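Local coordinates for hypothetical protein Cgl3021 (Corynebacterium glutamicum, PDB 2NSF) that catalyses the mycothiol-dependent isomerisation of maleylpyruvate and binds a zinc ion, at residues 85-90 / 142-147; 78-83 / 155-160; 71-76 / 159-164; 22-27 / 183-188. All coordinates share one frame; numbering follows the deposited sequence.

How the contacts relate
Contacts 3, 2 and 1 follow one another up helix 66-89. Contacts 2 and 3, with centres about 8 Å apart, pair it with helix 156-171 and share Trp159 and Met160, whereas contact 1, its centre about 9 Å from that of contact 2, sets the helix's C-terminal end against strand 143-145. All three belong to the MDMPI N-terminal domain, and contact 3 carries the zinc site. Contact 4 brings the first ordered residues onto helix 183-199, with its centre about 18 Å from that of contact 3. Along the sequence it encloses the other three, and Trp159 touches it through Phe24, His25 and Thr188, which couples the zinc-binding helix pair to the C-terminal region.

Contact 1 of 4, residues 85-90 / 142-147; sequences HWANTG and HEVLTA. With SO4 (sulfate ion), chain B.
Trp86 and Val144 form the dense part of this contact, where the last turn of helix 66-89 lies against the first strand of a β-hairpin, 143-145 paired antiparallel with 151-153. The short axes run roughly antiparallel, at 152°. Val144 meets one face of the indole: its CA stands 4.0 Å from the centroid of the six-membered ring of Trp86, a CH-pi contact 10° off the ring normal, and CG1 lies 3.9 Å from Trp86 CD2. With Trp86 CG anti to its own backbone N (chi1 176°), the indole reaches along the strand, and the far end of the ring arrives beside Leu145, CH2 to Leu145 CB at 4.0 Å. Buried Ala87 fills in behind, its CB 4.0 Å from His142 CB.

The more open side belongs to His142 and Gly90. The His142 side chain crosses that of Trp86 at about a right angle, the ring planes inclined to each other, with CE1 3.7 Å from Trp86 NE1. Ala87 CA sits over the face of the His142 ring. His142 ND1 donates to Glu143 O, which should limit rotation of the imidazole. Gly90, exposed and with positive phi, ends the helix and brings its CA within 3.7 Å of His142 NE2. Beyond exposed Leu145 the strand gives way to the hairpin loop, where the hydroxyl of Thr146 donates to a bound sulfate, OG1 to O1 at 2.7 Å.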
# COMPACT_ATOMS: atom_id res chain seq x y z
N HIS A 85 4.98 17.81 -6.39
CA HIS A 85 5.44 18.93 -7.22
C HIS A 85 4.21 19.69 -7.71
O HIS A 85 4.17 20.91 -7.72
CB HIS A 85 6.26 18.43 -8.40
CG HIS A 85 6.68 19.52 -9.34
ND1 HIS A 85 5.94 19.89 -10.45
CD2 HIS A 85 7.75 20.35 -9.33
CE1 HIS A 85 6.53 20.89 -11.07
NE2 HIS A 85 7.64 21.19 -10.41
N TRP A 86 3.20 18.93 -8.11
CA TRP A 86 1.93 19.48 -8.58
C TRP A 86 1.36 20.33 -7.45
O TRP A 86 0.92 21.46 -7.66
CB TRP A 86 0.99 18.31 -8.91
CG TRP A 86 -0.42 18.65 -9.33
CD1 TRP A 86 -1.03 19.88 -9.30
CD2 TRP A 86 -1.41 17.73 -9.80
NE1 TRP A 86 -2.34 19.77 -9.72
CE2 TRP A 86 -2.59 18.46 -10.04
CE3 TRP A 86 -1.40 16.35 -10.05
CZ2 TRP A 86 -3.76 17.86 -10.51
CZ3 TRP A 86 -2.56 15.75 -10.52
CH2 TRP A 86 -3.73 16.51 -10.74
N ALA A 87 1.40 19.79 -6.24
CA ALA A 87 0.87 20.48 -5.07
C ALA A 87 1.61 21.78 -4.74
O ALA A 87 0.98 22.79 -4.46
CB ALA A 87 0.91 19.55 -3.86
N ASN A 88 2.94 21.74 -4.78
CA ASN A 88 3.74 22.91 -4.45
C ASN A 88 3.83 23.97 -5.55
O ASN A 88 4.07 25.14 -5.25
CB ASN A 88 5.15 22.49 -4.04
CG ASN A 88 5.18 21.79 -2.69
OD1 ASN A 88 5.23 20.56 -2.62
ND2 ASN A 88 5.15 22.57 -1.62
N THR A 89 3.65 23.57 -6.80
CA THR A 89 3.74 24.53 -7.91
C THR A 89 2.38 24.89 -8.48
O THR A 89 2.23 25.90 -9.17
CB THR A 89 4.61 23.97 -9.06
OG1 THR A 89 3.90 22.92 -9.72
CG2 THR A 89 5.93 23.44 -8.52
N GLY A 90 1.39 24.05 -8.21
CA GLY A 90 0.05 24.28 -8.72
C GLY A 90 -0.06 23.81 -10.16
O GLY A 90 -1.11 23.96 -10.79
N HIS A 142 -3.57 20.97 -1.22
CA HIS A 142 -3.81 21.17 -2.64
C HIS A 142 -4.38 19.88 -3.24
O HIS A 142 -3.88 18.79 -2.96
CB HIS A 142 -2.50 21.54 -3.34
CG HIS A 142 -2.68 22.04 -4.74
ND1 HIS A 142 -3.12 21.23 -5.77
CD2 HIS A 142 -2.49 23.26 -5.28
CE1 HIS A 142 -3.19 21.93 -6.89
NE2 HIS A 142 -2.81 23.17 -6.62
N GLU A 143 -5.43 20.00 -4.05
CA GLU A 143 -6.05 18.82 -4.65
C GLU A 143 -5.24 18.24 -5.80
O GLU A 143 -4.80 18.96 -6.69
CB GLU A 143 -7.46 19.14 -5.15
CG GLU A 143 -8.43 19.59 -4.09
CD GLU A 143 -9.87 19.40 -4.51
OE1 GLU A 143 -10.17 19.60 -5.71
OE2 GLU A 143 -10.71 19.05 -3.65
N VAL A 144 -5.07 16.93 -5.76
CA VAL A 144 -4.33 16.22 -6.79
C VAL A 144 -5.12 14.96 -7.13
O VAL A 144 -6.08 14.61 -6.44
CB VAL A 144 -2.92 15.83 -6.31
CG1 VAL A 144 -2.11 17.10 -6.02
CG2 VAL A 144 -3.01 14.97 -5.05
N LEU A 145 -4.72 14.27 -8.19
CA LEU A 145 -5.42 13.07 -8.61
C LEU A 145 -4.53 11.84 -8.45
O LEU A 145 -3.35 11.88 -8.81
CB LEU A 145 -5.84 13.20 -10.08
CG LEU A 145 -6.99 12.31 -10.56
CD1 LEU A 145 -8.28 12.73 -9.87
CD2 LEU A 145 -7.14 12.44 -12.07
N THR A 146 -5.09 10.77 -7.91
CA THR A 146 -4.33 9.53 -7.74
C THR A 146 -4.38 8.79 -9.07
O THR A 146 -5.16 9.17 -9.96
CB THR A 146 -4.94 8.61 -6.66
OG1 THR A 146 -6.16 8.03 -7.16
CG2 THR A 146 -5.23 9.38 -5.39
N ALA A 147 -3.57 7.76 -9.21
CA ALA A 147 -3.54 6.99 -10.45
C ALA A 147 -4.88 6.28 -10.66
O ALA A 147 -5.23 5.93 -11.78
CB ALA A 147 -2.40 5.98 -10.42
S SO4 B . -5.91 5.14 -4.65
O1 SO4 B . -6.72 6.12 -5.40
O2 SO4 B . -4.50 5.28 -5.02
O3 SO4 B . -6.37 3.79 -4.98
O4 SO4 B . -6.06 5.39 -3.20

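Contact 2 of 4, residues 78-83 / 155-160; sequences IALCNL and SETLWM
This is a buried van der Waals contact, mostly aliphatic, between two antiparallel helices, in which Leu80 and Leu83 of helix 66-89 meet Thr157 and Met160 near the start of helix 156-171. The geometry supports that reading: the short axes run at 170° to each other and approach to 10.4 Å, and the closest pair of CA atoms, Leu80 and Thr157, is 6.1 Å apart. All four touching residues are buried and direct their CB atoms across the gap.

The methyl of Thr157 is the centre of the packing. Its CG2 lies 4.0 Å from Leu80 CD2, and Leu83 CB is also 4.0 Å from Thr157 CG2, so the threonine fits between two leucines one helical turn apart and slides past each of them. The other branch of Leu80 goes to the backbone, with CD1 3.8 Å from Thr157 O. A chi1 of 62° puts the hydroxyl of Thr157 between its backbone N and carbonyl carbon, while its methyl faces the leucines; OG1 is satisfied by Trp132 NE1 and Ala154 O.

Met160 packs beside Thr157 on the same two leucines. Its chain bends at chi3 (80°), carrying the terminal methyl back over them: CE is 4.0 Å from Leu80 CD2 and 4.3 Å from Leu83 CD1. Around this cluster, Leu128 of helix 114-133 touches Leu80, and Met95 from a loop packs on Leu83 and Met160. Antiparallel neighbours packed in this way are consistent with a four-helix bundle of helices 29-49, 66-89, 114-133 and 156-171, as in DinB-like proteins.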
# COMPACT_ATOMS: atom_id res chain seq x y z
N ILE A 78 8.68 7.89 -6.93
CA ILE A 78 8.82 8.91 -7.96
C ILE A 78 7.44 9.47 -8.35
O ILE A 78 7.28 10.67 -8.53
CB ILE A 78 9.52 8.32 -9.20
CG1 ILE A 78 10.99 8.04 -8.87
CG2 ILE A 78 9.40 9.27 -10.39
CD1 ILE A 78 11.73 7.22 -9.92
N ALA A 79 6.45 8.59 -8.47
CA ALA A 79 5.11 9.01 -8.84
C ALA A 79 4.52 9.94 -7.79
O ALA A 79 3.81 10.90 -8.11
CB ALA A 79 4.21 7.79 -9.04
N LEU A 80 4.81 9.67 -6.52
CA LEU A 80 4.30 10.50 -5.44
C LEU A 80 5.02 11.84 -5.42
O LEU A 80 4.45 12.85 -4.99
CB LEU A 80 4.45 9.77 -4.09
CG LEU A 80 3.57 8.52 -3.96
CD1 LEU A 80 3.78 7.89 -2.59
CD2 LEU A 80 2.10 8.88 -4.16
N CYS A 81 6.26 11.86 -5.88
CA CYS A 81 7.01 13.11 -5.96
C CYS A 81 6.30 14.02 -6.95
O CYS A 81 6.21 15.23 -6.74
CB CYS A 81 8.43 12.87 -6.45
SG CYS A 81 9.57 12.29 -5.19
N ASN A 82 5.79 13.44 -8.03
CA ASN A 82 5.08 14.22 -9.04
C ASN A 82 3.89 14.93 -8.42
O ASN A 82 3.67 16.12 -8.67
CB ASN A 82 4.61 13.34 -10.20
CG ASN A 82 5.76 12.88 -11.08
OD1 ASN A 82 6.81 13.53 -11.13
ND2 ASN A 82 5.56 11.78 -11.78
N LEU A 83 3.12 14.21 -7.60
CA LEU A 83 1.96 14.81 -6.96
C LEU A 83 2.37 15.93 -6.02
O LEU A 83 1.68 16.94 -5.91
CB LEU A 83 1.15 13.75 -6.20
CG LEU A 83 0.54 12.62 -7.04
CD1 LEU A 83 -0.33 11.74 -6.14
CD2 LEU A 83 -0.31 13.21 -8.17
N SER A 155 -1.62 15.70 0.83
CA SER A 155 -1.25 14.98 2.04
C SER A 155 -1.55 13.49 1.92
O SER A 155 -0.99 12.68 2.66
CB SER A 155 -1.99 15.56 3.25
OG SER A 155 -3.37 15.62 2.99
N GLU A 156 -2.43 13.14 1.00
CA GLU A 156 -2.80 11.74 0.78
C GLU A 156 -1.58 10.90 0.41
O GLU A 156 -1.58 9.69 0.60
CB GLU A 156 -3.84 11.64 -0.34
CG GLU A 156 -4.56 10.29 -0.44
CD GLU A 156 -5.74 10.19 0.52
OE1 GLU A 156 -6.07 11.20 1.17
OE2 GLU A 156 -6.35 9.10 0.61
N THR A 157 -0.54 11.54 -0.11
CA THR A 157 0.67 10.80 -0.50
C THR A 157 1.32 10.14 0.70
O THR A 157 2.02 9.14 0.56
CB THR A 157 1.71 11.71 -1.19
OG1 THR A 157 2.14 12.73 -0.28
CG2 THR A 157 1.13 12.34 -2.45
N LEU A 158 1.12 10.71 1.89
CA LEU A 158 1.69 10.12 3.09
C LEU A 158 1.02 8.77 3.34
O LEU A 158 1.67 7.80 3.72
CB LEU A 158 1.48 11.05 4.29
CG LEU A 158 2.17 12.42 4.20
CD1 LEU A 158 1.66 13.31 5.32
CD2 LEU A 158 3.68 12.26 4.27
N TRP A 159 -0.29 8.72 3.12
CA TRP A 159 -1.06 7.49 3.31
C TRP A 159 -0.74 6.52 2.17
O TRP A 159 -0.51 5.33 2.39
CB TRP A 159 -2.56 7.80 3.31
CG TRP A 159 -3.43 6.58 3.10
CD1 TRP A 159 -4.32 6.39 2.08
CD2 TRP A 159 -3.49 5.41 3.92
NE1 TRP A 159 -4.93 5.16 2.21
CE2 TRP A 159 -4.44 4.54 3.33
CE3 TRP A 159 -2.83 5.00 5.09
CZ2 TRP A 159 -4.75 3.28 3.87
CZ3 TRP A 159 -3.14 3.74 5.63
CH2 TRP A 159 -4.09 2.90 5.02
N MET A 160 -0.74 7.04 0.95
CA MET A 160 -0.47 6.20 -0.21
C MET A 160 0.89 5.52 -0.10
O MET A 160 1.02 4.33 -0.37
CB MET A 160 -0.54 7.04 -1.48
CG MET A 160 -1.94 7.57 -1.76
SD MET A 160 -1.92 8.94 -2.93
CE MET A 160 -1.78 8.06 -4.46

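Contact 3 of 4, residues 71-76 / 159-164; sequences AHVAYN and WMRSRE. With ZN (zinc ion), chain E; SO4 (sulfate ion), chain B; SO4 (sulfate ion), chain C.
His72 and Glu164 meet at the zinc ion, each giving one atom from an opposing helix: His72 NE2 at 2.2 Å and Glu164 OE1 at 2.1 Å from the metal. The Glu164 chain bends at chi2 to turn its carboxylate to the zinc, and the ring and carboxylate planes stand 81° apart. Water 1 and water 2 also bind the metal, and both donate to Glu164 OE2. His168, one turn further along helix 156-171, is the third protein ligand.

In the second shell, Glu164 CG lies over the face of the Asn76 amide, 3.5 Å from OD1. Asn76 ND2 donates to O4 of the chain C sulfate at 2.9 Å, and water 1 donates to O1 of that ion. Helices 66-89 and 156-171 thus clasp the metal between antiparallel neighbours, short axes at 173°, consistent with a DinB-like bundle. The chain B sulfate takes bonds from Arg163 NH1 and NH2, and from Thr146 and Arg150.

Arg161 sits one layer further out. NH1 donates to Asn76 OD1 at 3.0 Å, in the carbonyl plane and on a lone pair, with amide and guanidinium nearly coplanar (7°); with ND2 held by the sulfate, this should keep the Asn76 amide from rotating. The same nitrogen reaches Val73 O at 2.7 Å. NH2 lies 3.6 Å from Val73 CG1, while Val125 and Trp132 of helix 114-133 touch the arginine from outside the pair.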
# COMPACT_ATOMS: atom_id res chain seq x y z
N ALA A 71 11.56 -2.53 -8.04
CA ALA A 71 11.49 -1.45 -9.02
C ALA A 71 10.20 -0.68 -8.80
O ALA A 71 10.20 0.55 -8.76
CB ALA A 71 11.53 -2.02 -10.43
N HIS A 72 9.10 -1.40 -8.66
CA HIS A 72 7.80 -0.78 -8.43
C HIS A 72 7.78 0.17 -7.25
O HIS A 72 7.24 1.28 -7.34
CB HIS A 72 6.71 -1.84 -8.22
CG HIS A 72 5.43 -1.31 -7.68
ND1 HIS A 72 4.87 -0.15 -8.13
CD2 HIS A 72 4.59 -1.82 -6.76
CE1 HIS A 72 3.73 0.07 -7.50
NE2 HIS A 72 3.53 -0.93 -6.66
N VAL A 73 8.35 -0.25 -6.12
CA VAL A 73 8.36 0.60 -4.94
C VAL A 73 9.09 1.91 -5.23
O VAL A 73 8.65 2.98 -4.79
CB VAL A 73 9.01 -0.15 -3.73
CG1 VAL A 73 9.17 0.80 -2.53
CG2 VAL A 73 8.12 -1.32 -3.33
N ALA A 74 10.17 1.84 -6.01
CA ALA A 74 10.91 3.05 -6.35
C ALA A 74 10.10 3.93 -7.30
O ALA A 74 10.03 5.14 -7.11
CB ALA A 74 12.26 2.68 -7.00
N TYR A 75 9.49 3.33 -8.31
CA TYR A 75 8.71 4.12 -9.26
C TYR A 75 7.49 4.74 -8.58
O TYR A 75 7.00 5.79 -9.00
CB TYR A 75 8.31 3.26 -10.47
CG TYR A 75 9.50 2.84 -11.29
CD1 TYR A 75 10.45 3.77 -11.71
CD2 TYR A 75 9.71 1.50 -11.64
CE1 TYR A 75 11.57 3.40 -12.45
CE2 TYR A 75 10.84 1.11 -12.38
CZ TYR A 75 11.76 2.07 -12.77
OH TYR A 75 12.88 1.70 -13.50
N ASN A 76 7.01 4.11 -7.52
CA ASN A 76 5.88 4.66 -6.79
C ASN A 76 6.35 5.91 -6.04
O ASN A 76 5.66 6.91 -6.01
CB ASN A 76 5.30 3.62 -5.81
CG ASN A 76 4.34 4.23 -4.81
OD1 ASN A 76 4.74 4.64 -3.72
ND2 ASN A 76 3.06 4.30 -5.17
N TRP A 159 -0.29 8.72 3.12
CA TRP A 159 -1.06 7.49 3.31
C TRP A 159 -0.74 6.52 2.17
O TRP A 159 -0.51 5.33 2.39
CB TRP A 159 -2.56 7.80 3.31
CG TRP A 159 -3.43 6.58 3.10
CD1 TRP A 159 -4.32 6.39 2.08
CD2 TRP A 159 -3.49 5.41 3.92
NE1 TRP A 159 -4.93 5.16 2.21
CE2 TRP A 159 -4.44 4.54 3.33
CE3 TRP A 159 -2.83 5.00 5.09
CZ2 TRP A 159 -4.75 3.28 3.87
CZ3 TRP A 159 -3.14 3.74 5.63
CH2 TRP A 159 -4.09 2.90 5.02
N MET A 160 -0.74 7.04 0.95
CA MET A 160 -0.47 6.20 -0.21
C MET A 160 0.89 5.52 -0.10
O MET A 160 1.02 4.33 -0.37
CB MET A 160 -0.54 7.04 -1.48
CG MET A 160 -1.94 7.57 -1.76
SD MET A 160 -1.92 8.94 -2.93
CE MET A 160 -1.78 8.06 -4.46
N ARG A 161 1.91 6.27 0.30
CA ARG A 161 3.24 5.68 0.43
C ARG A 161 3.25 4.66 1.57
O ARG A 161 3.87 3.60 1.44
CB ARG A 161 4.29 6.76 0.69
CG ARG A 161 5.72 6.23 0.73
CD ARG A 161 6.12 5.55 -0.58
NE ARG A 161 7.54 5.19 -0.59
CZ ARG A 161 8.13 4.48 -1.55
NH1 ARG A 161 7.42 4.04 -2.59
NH2 ARG A 161 9.42 4.21 -1.47
N SER A 162 2.56 4.96 2.66
CA SER A 162 2.50 4.03 3.79
C SER A 162 1.92 2.68 3.37
O SER A 162 2.43 1.64 3.77
CB SER A 162 1.67 4.63 4.94
OG SER A 162 2.33 5.74 5.53
N ARG A 163 0.85 2.69 2.57
CA ARG A 163 0.26 1.43 2.11
C ARG A 163 1.31 0.61 1.38
O ARG A 163 1.43 -0.60 1.57
CB ARG A 163 -0.90 1.67 1.14
CG ARG A 163 -2.11 2.36 1.71
CD ARG A 163 -3.23 2.39 0.67
NE ARG A 163 -2.77 2.90 -0.62
CZ ARG A 163 -3.53 3.56 -1.48
NH1 ARG A 163 -4.81 3.78 -1.20
NH2 ARG A 163 -3.02 4.02 -2.62
N GLU A 164 2.07 1.29 0.52
CA GLU A 164 3.09 0.62 -0.26
C GLU A 164 4.22 0.01 0.56
O GLU A 164 4.49 -1.18 0.44
CB GLU A 164 3.71 1.60 -1.27
CG GLU A 164 2.75 2.17 -2.30
CD GLU A 164 2.18 1.11 -3.22
OE1 GLU A 164 2.92 0.20 -3.63
OE2 GLU A 164 0.98 1.21 -3.55
ZN ZN E . 2.26 -1.37 -4.91
S SO4 B . -5.91 5.14 -4.65
O1 SO4 B . -6.72 6.12 -5.40
O2 SO4 B . -4.50 5.28 -5.02
O3 SO4 B . -6.37 3.79 -4.98
O4 SO4 B . -6.06 5.39 -3.20
S SO4 C . 0.62 2.70 -8.00
O1 SO4 C . 0.91 1.26 -7.97
O2 SO4 C . 0.14 3.06 -9.35
O3 SO4 C . -0.44 3.03 -7.02
O4 SO4 C . 1.83 3.46 -7.68
O HOH W 1 0.67 -0.14 -5.77
O HOH W 2 0.37 -2.02 -3.51

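Contact 4 of 4, residues 22-27 / 183-188; sequences TTFHDL and EVILRT
The first ordered residues, with a short 3-10 turn at 24-26, run past the first turns of helix 183-199, bringing Thr23 CA to 5.3 Å from Thr188 CA. The backbone of this lead-in is read by two side chains of the helix. Thr188 OG1 accepts from Phe24 N at 2.8 Å, and the bond is nearly straight at 168°. The same hydroxyl donates to Val184 O at 2.7 Å, one turn back in its own helix, so OG1 is held by an acceptor and a donor at once. Arg187 supplies the second grip: NH2 donates to Thr22 O at 2.8 Å, with the oxygen lying in the guanidinium plane. On another edge of the guanidinium, NH1 forms a salt bridge with Glu183 OE2, which should fix how the flat group is turned.

These bonds join the segment leading into helix 29-49 of the N-terminal bundle to a helix of the MDMPI C-terminal domain, and side-chain packing follows the same seam. The first torsion of Val184 turns CG2 toward the lead-in, where it packs against the backbone at Thr22 O (3.6 Å) and meets Leu27 CD1 tip to tip at 3.9 Å. Phe24 and Ile185 lie side by side, CD1 of the ring 4.1 Å from Ile185 CG1. His25 NE2 comes up to the methyl of Thr188, CG2. Both aromatic residues of the lead-in also reach Trp159 of helix 156-171, the His25 ring meeting that indole edge-to-face, while Leu35 of helix 29-49 touches Phe24, Leu27 and Val184.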
# COMPACT_ATOMS: atom_id res chain seq x y z
N THR A 22 -9.20 5.90 15.76
CA THR A 22 -8.93 6.75 14.70
C THR A 22 -8.19 6.14 13.50
O THR A 22 -7.59 5.07 13.56
CB THR A 22 -8.32 8.06 15.35
OG1 THR A 22 -7.45 8.73 14.47
CG2 THR A 22 -7.65 7.72 16.71
N THR A 23 -8.39 6.82 12.37
CA THR A 23 -7.80 6.39 11.13
C THR A 23 -6.56 7.21 10.87
O THR A 23 -6.33 8.25 11.49
CB THR A 23 -8.75 6.61 9.94
OG1 THR A 23 -8.83 8.00 9.64
CG2 THR A 23 -10.13 6.07 10.26
N PHE A 24 -5.78 6.72 9.93
CA PHE A 24 -4.55 7.38 9.53
C PHE A 24 -4.84 8.83 9.16
O PHE A 24 -4.08 9.74 9.50
CB PHE A 24 -3.99 6.64 8.32
CG PHE A 24 -2.65 7.14 7.88
CD1 PHE A 24 -1.49 6.59 8.40
CD2 PHE A 24 -2.54 8.16 6.94
CE1 PHE A 24 -0.23 7.04 7.99
CE2 PHE A 24 -1.30 8.62 6.52
CZ PHE A 24 -0.14 8.06 7.05
N HIS A 25 -5.95 9.04 8.46
CA HIS A 25 -6.33 10.36 8.00
C HIS A 25 -6.58 11.41 9.08
O HIS A 25 -6.36 12.60 8.86
CB HIS A 25 -7.55 10.24 7.08
CG HIS A 25 -7.39 9.22 6.00
ND1 HIS A 25 -6.36 9.26 5.08
CD2 HIS A 25 -8.11 8.12 5.70
CE1 HIS A 25 -6.46 8.22 4.27
NE2 HIS A 25 -7.51 7.51 4.62
N ASP A 26 -7.04 10.97 10.26
CA ASP A 26 -7.32 11.89 11.37
C ASP A 26 -6.06 12.29 12.12
O ASP A 26 -6.08 13.22 12.93
CB ASP A 26 -8.28 11.25 12.37
CG ASP A 26 -9.55 10.72 11.74
OD1 ASP A 26 -10.22 11.49 11.02
OD2 ASP A 26 -9.87 9.53 11.97
N LEU A 27 -4.96 11.59 11.86
CA LEU A 27 -3.71 11.87 12.53
C LEU A 27 -3.08 13.18 12.07
O LEU A 27 -3.29 13.62 10.94
CB LEU A 27 -2.70 10.74 12.29
CG LEU A 27 -3.08 9.34 12.76
CD1 LEU A 27 -2.01 8.35 12.32
CD2 LEU A 27 -3.25 9.33 14.27
N GLU A 183 -1.31 -0.71 14.10
CA GLU A 183 -2.75 -0.88 14.06
C GLU A 183 -3.51 0.23 13.34
O GLU A 183 -4.47 -0.04 12.62
CB GLU A 183 -3.27 -1.03 15.49
CG GLU A 183 -4.74 -1.39 15.59
CD GLU A 183 -5.14 -1.68 17.02
OE1 GLU A 183 -4.54 -2.59 17.63
OE2 GLU A 183 -6.05 -0.99 17.54
N VAL A 184 -3.10 1.48 13.52
CA VAL A 184 -3.80 2.58 12.87
C VAL A 184 -3.77 2.40 11.35
O VAL A 184 -4.73 2.74 10.65
CB VAL A 184 -3.20 3.96 13.26
CG1 VAL A 184 -1.79 4.11 12.70
CG2 VAL A 184 -4.11 5.08 12.76
N ILE A 185 -2.68 1.84 10.83
CA ILE A 185 -2.58 1.59 9.40
C ILE A 185 -3.44 0.40 9.00
O ILE A 185 -4.12 0.44 7.98
CB ILE A 185 -1.11 1.37 8.98
CG1 ILE A 185 -0.36 2.71 9.05
CG2 ILE A 185 -1.04 0.78 7.57
CD1 ILE A 185 1.12 2.60 8.82
N LEU A 186 -3.44 -0.65 9.82
CA LEU A 186 -4.25 -1.82 9.53
C LEU A 186 -5.74 -1.48 9.55
O LEU A 186 -6.51 -1.92 8.69
CB LEU A 186 -3.98 -2.94 10.54
CG LEU A 186 -2.61 -3.64 10.46
CD1 LEU A 186 -2.51 -4.69 11.56
CD2 LEU A 186 -2.46 -4.30 9.08
N ARG A 187 -6.16 -0.69 10.54
CA ARG A 187 -7.57 -0.30 10.65
C ARG A 187 -7.99 0.52 9.44
O ARG A 187 -9.09 0.34 8.91
CB ARG A 187 -7.83 0.52 11.92
CG ARG A 187 -7.76 -0.27 13.21
CD ARG A 187 -8.38 0.53 14.36
NE ARG A 187 -7.79 1.85 14.49
CZ ARG A 187 -6.80 2.16 15.33
NH1 ARG A 187 -6.29 1.24 16.13
NH2 ARG A 187 -6.32 3.40 15.35
N THR A 188 -7.11 1.41 9.00
CA THR A 188 -7.42 2.25 7.84
C THR A 188 -7.49 1.39 6.57
O THR A 188 -8.33 1.64 5.70
CB THR A 188 -6.38 3.37 7.68
OG1 THR A 188 -6.31 4.13 8.90
CG2 THR A 188 -6.80 4.32 6.55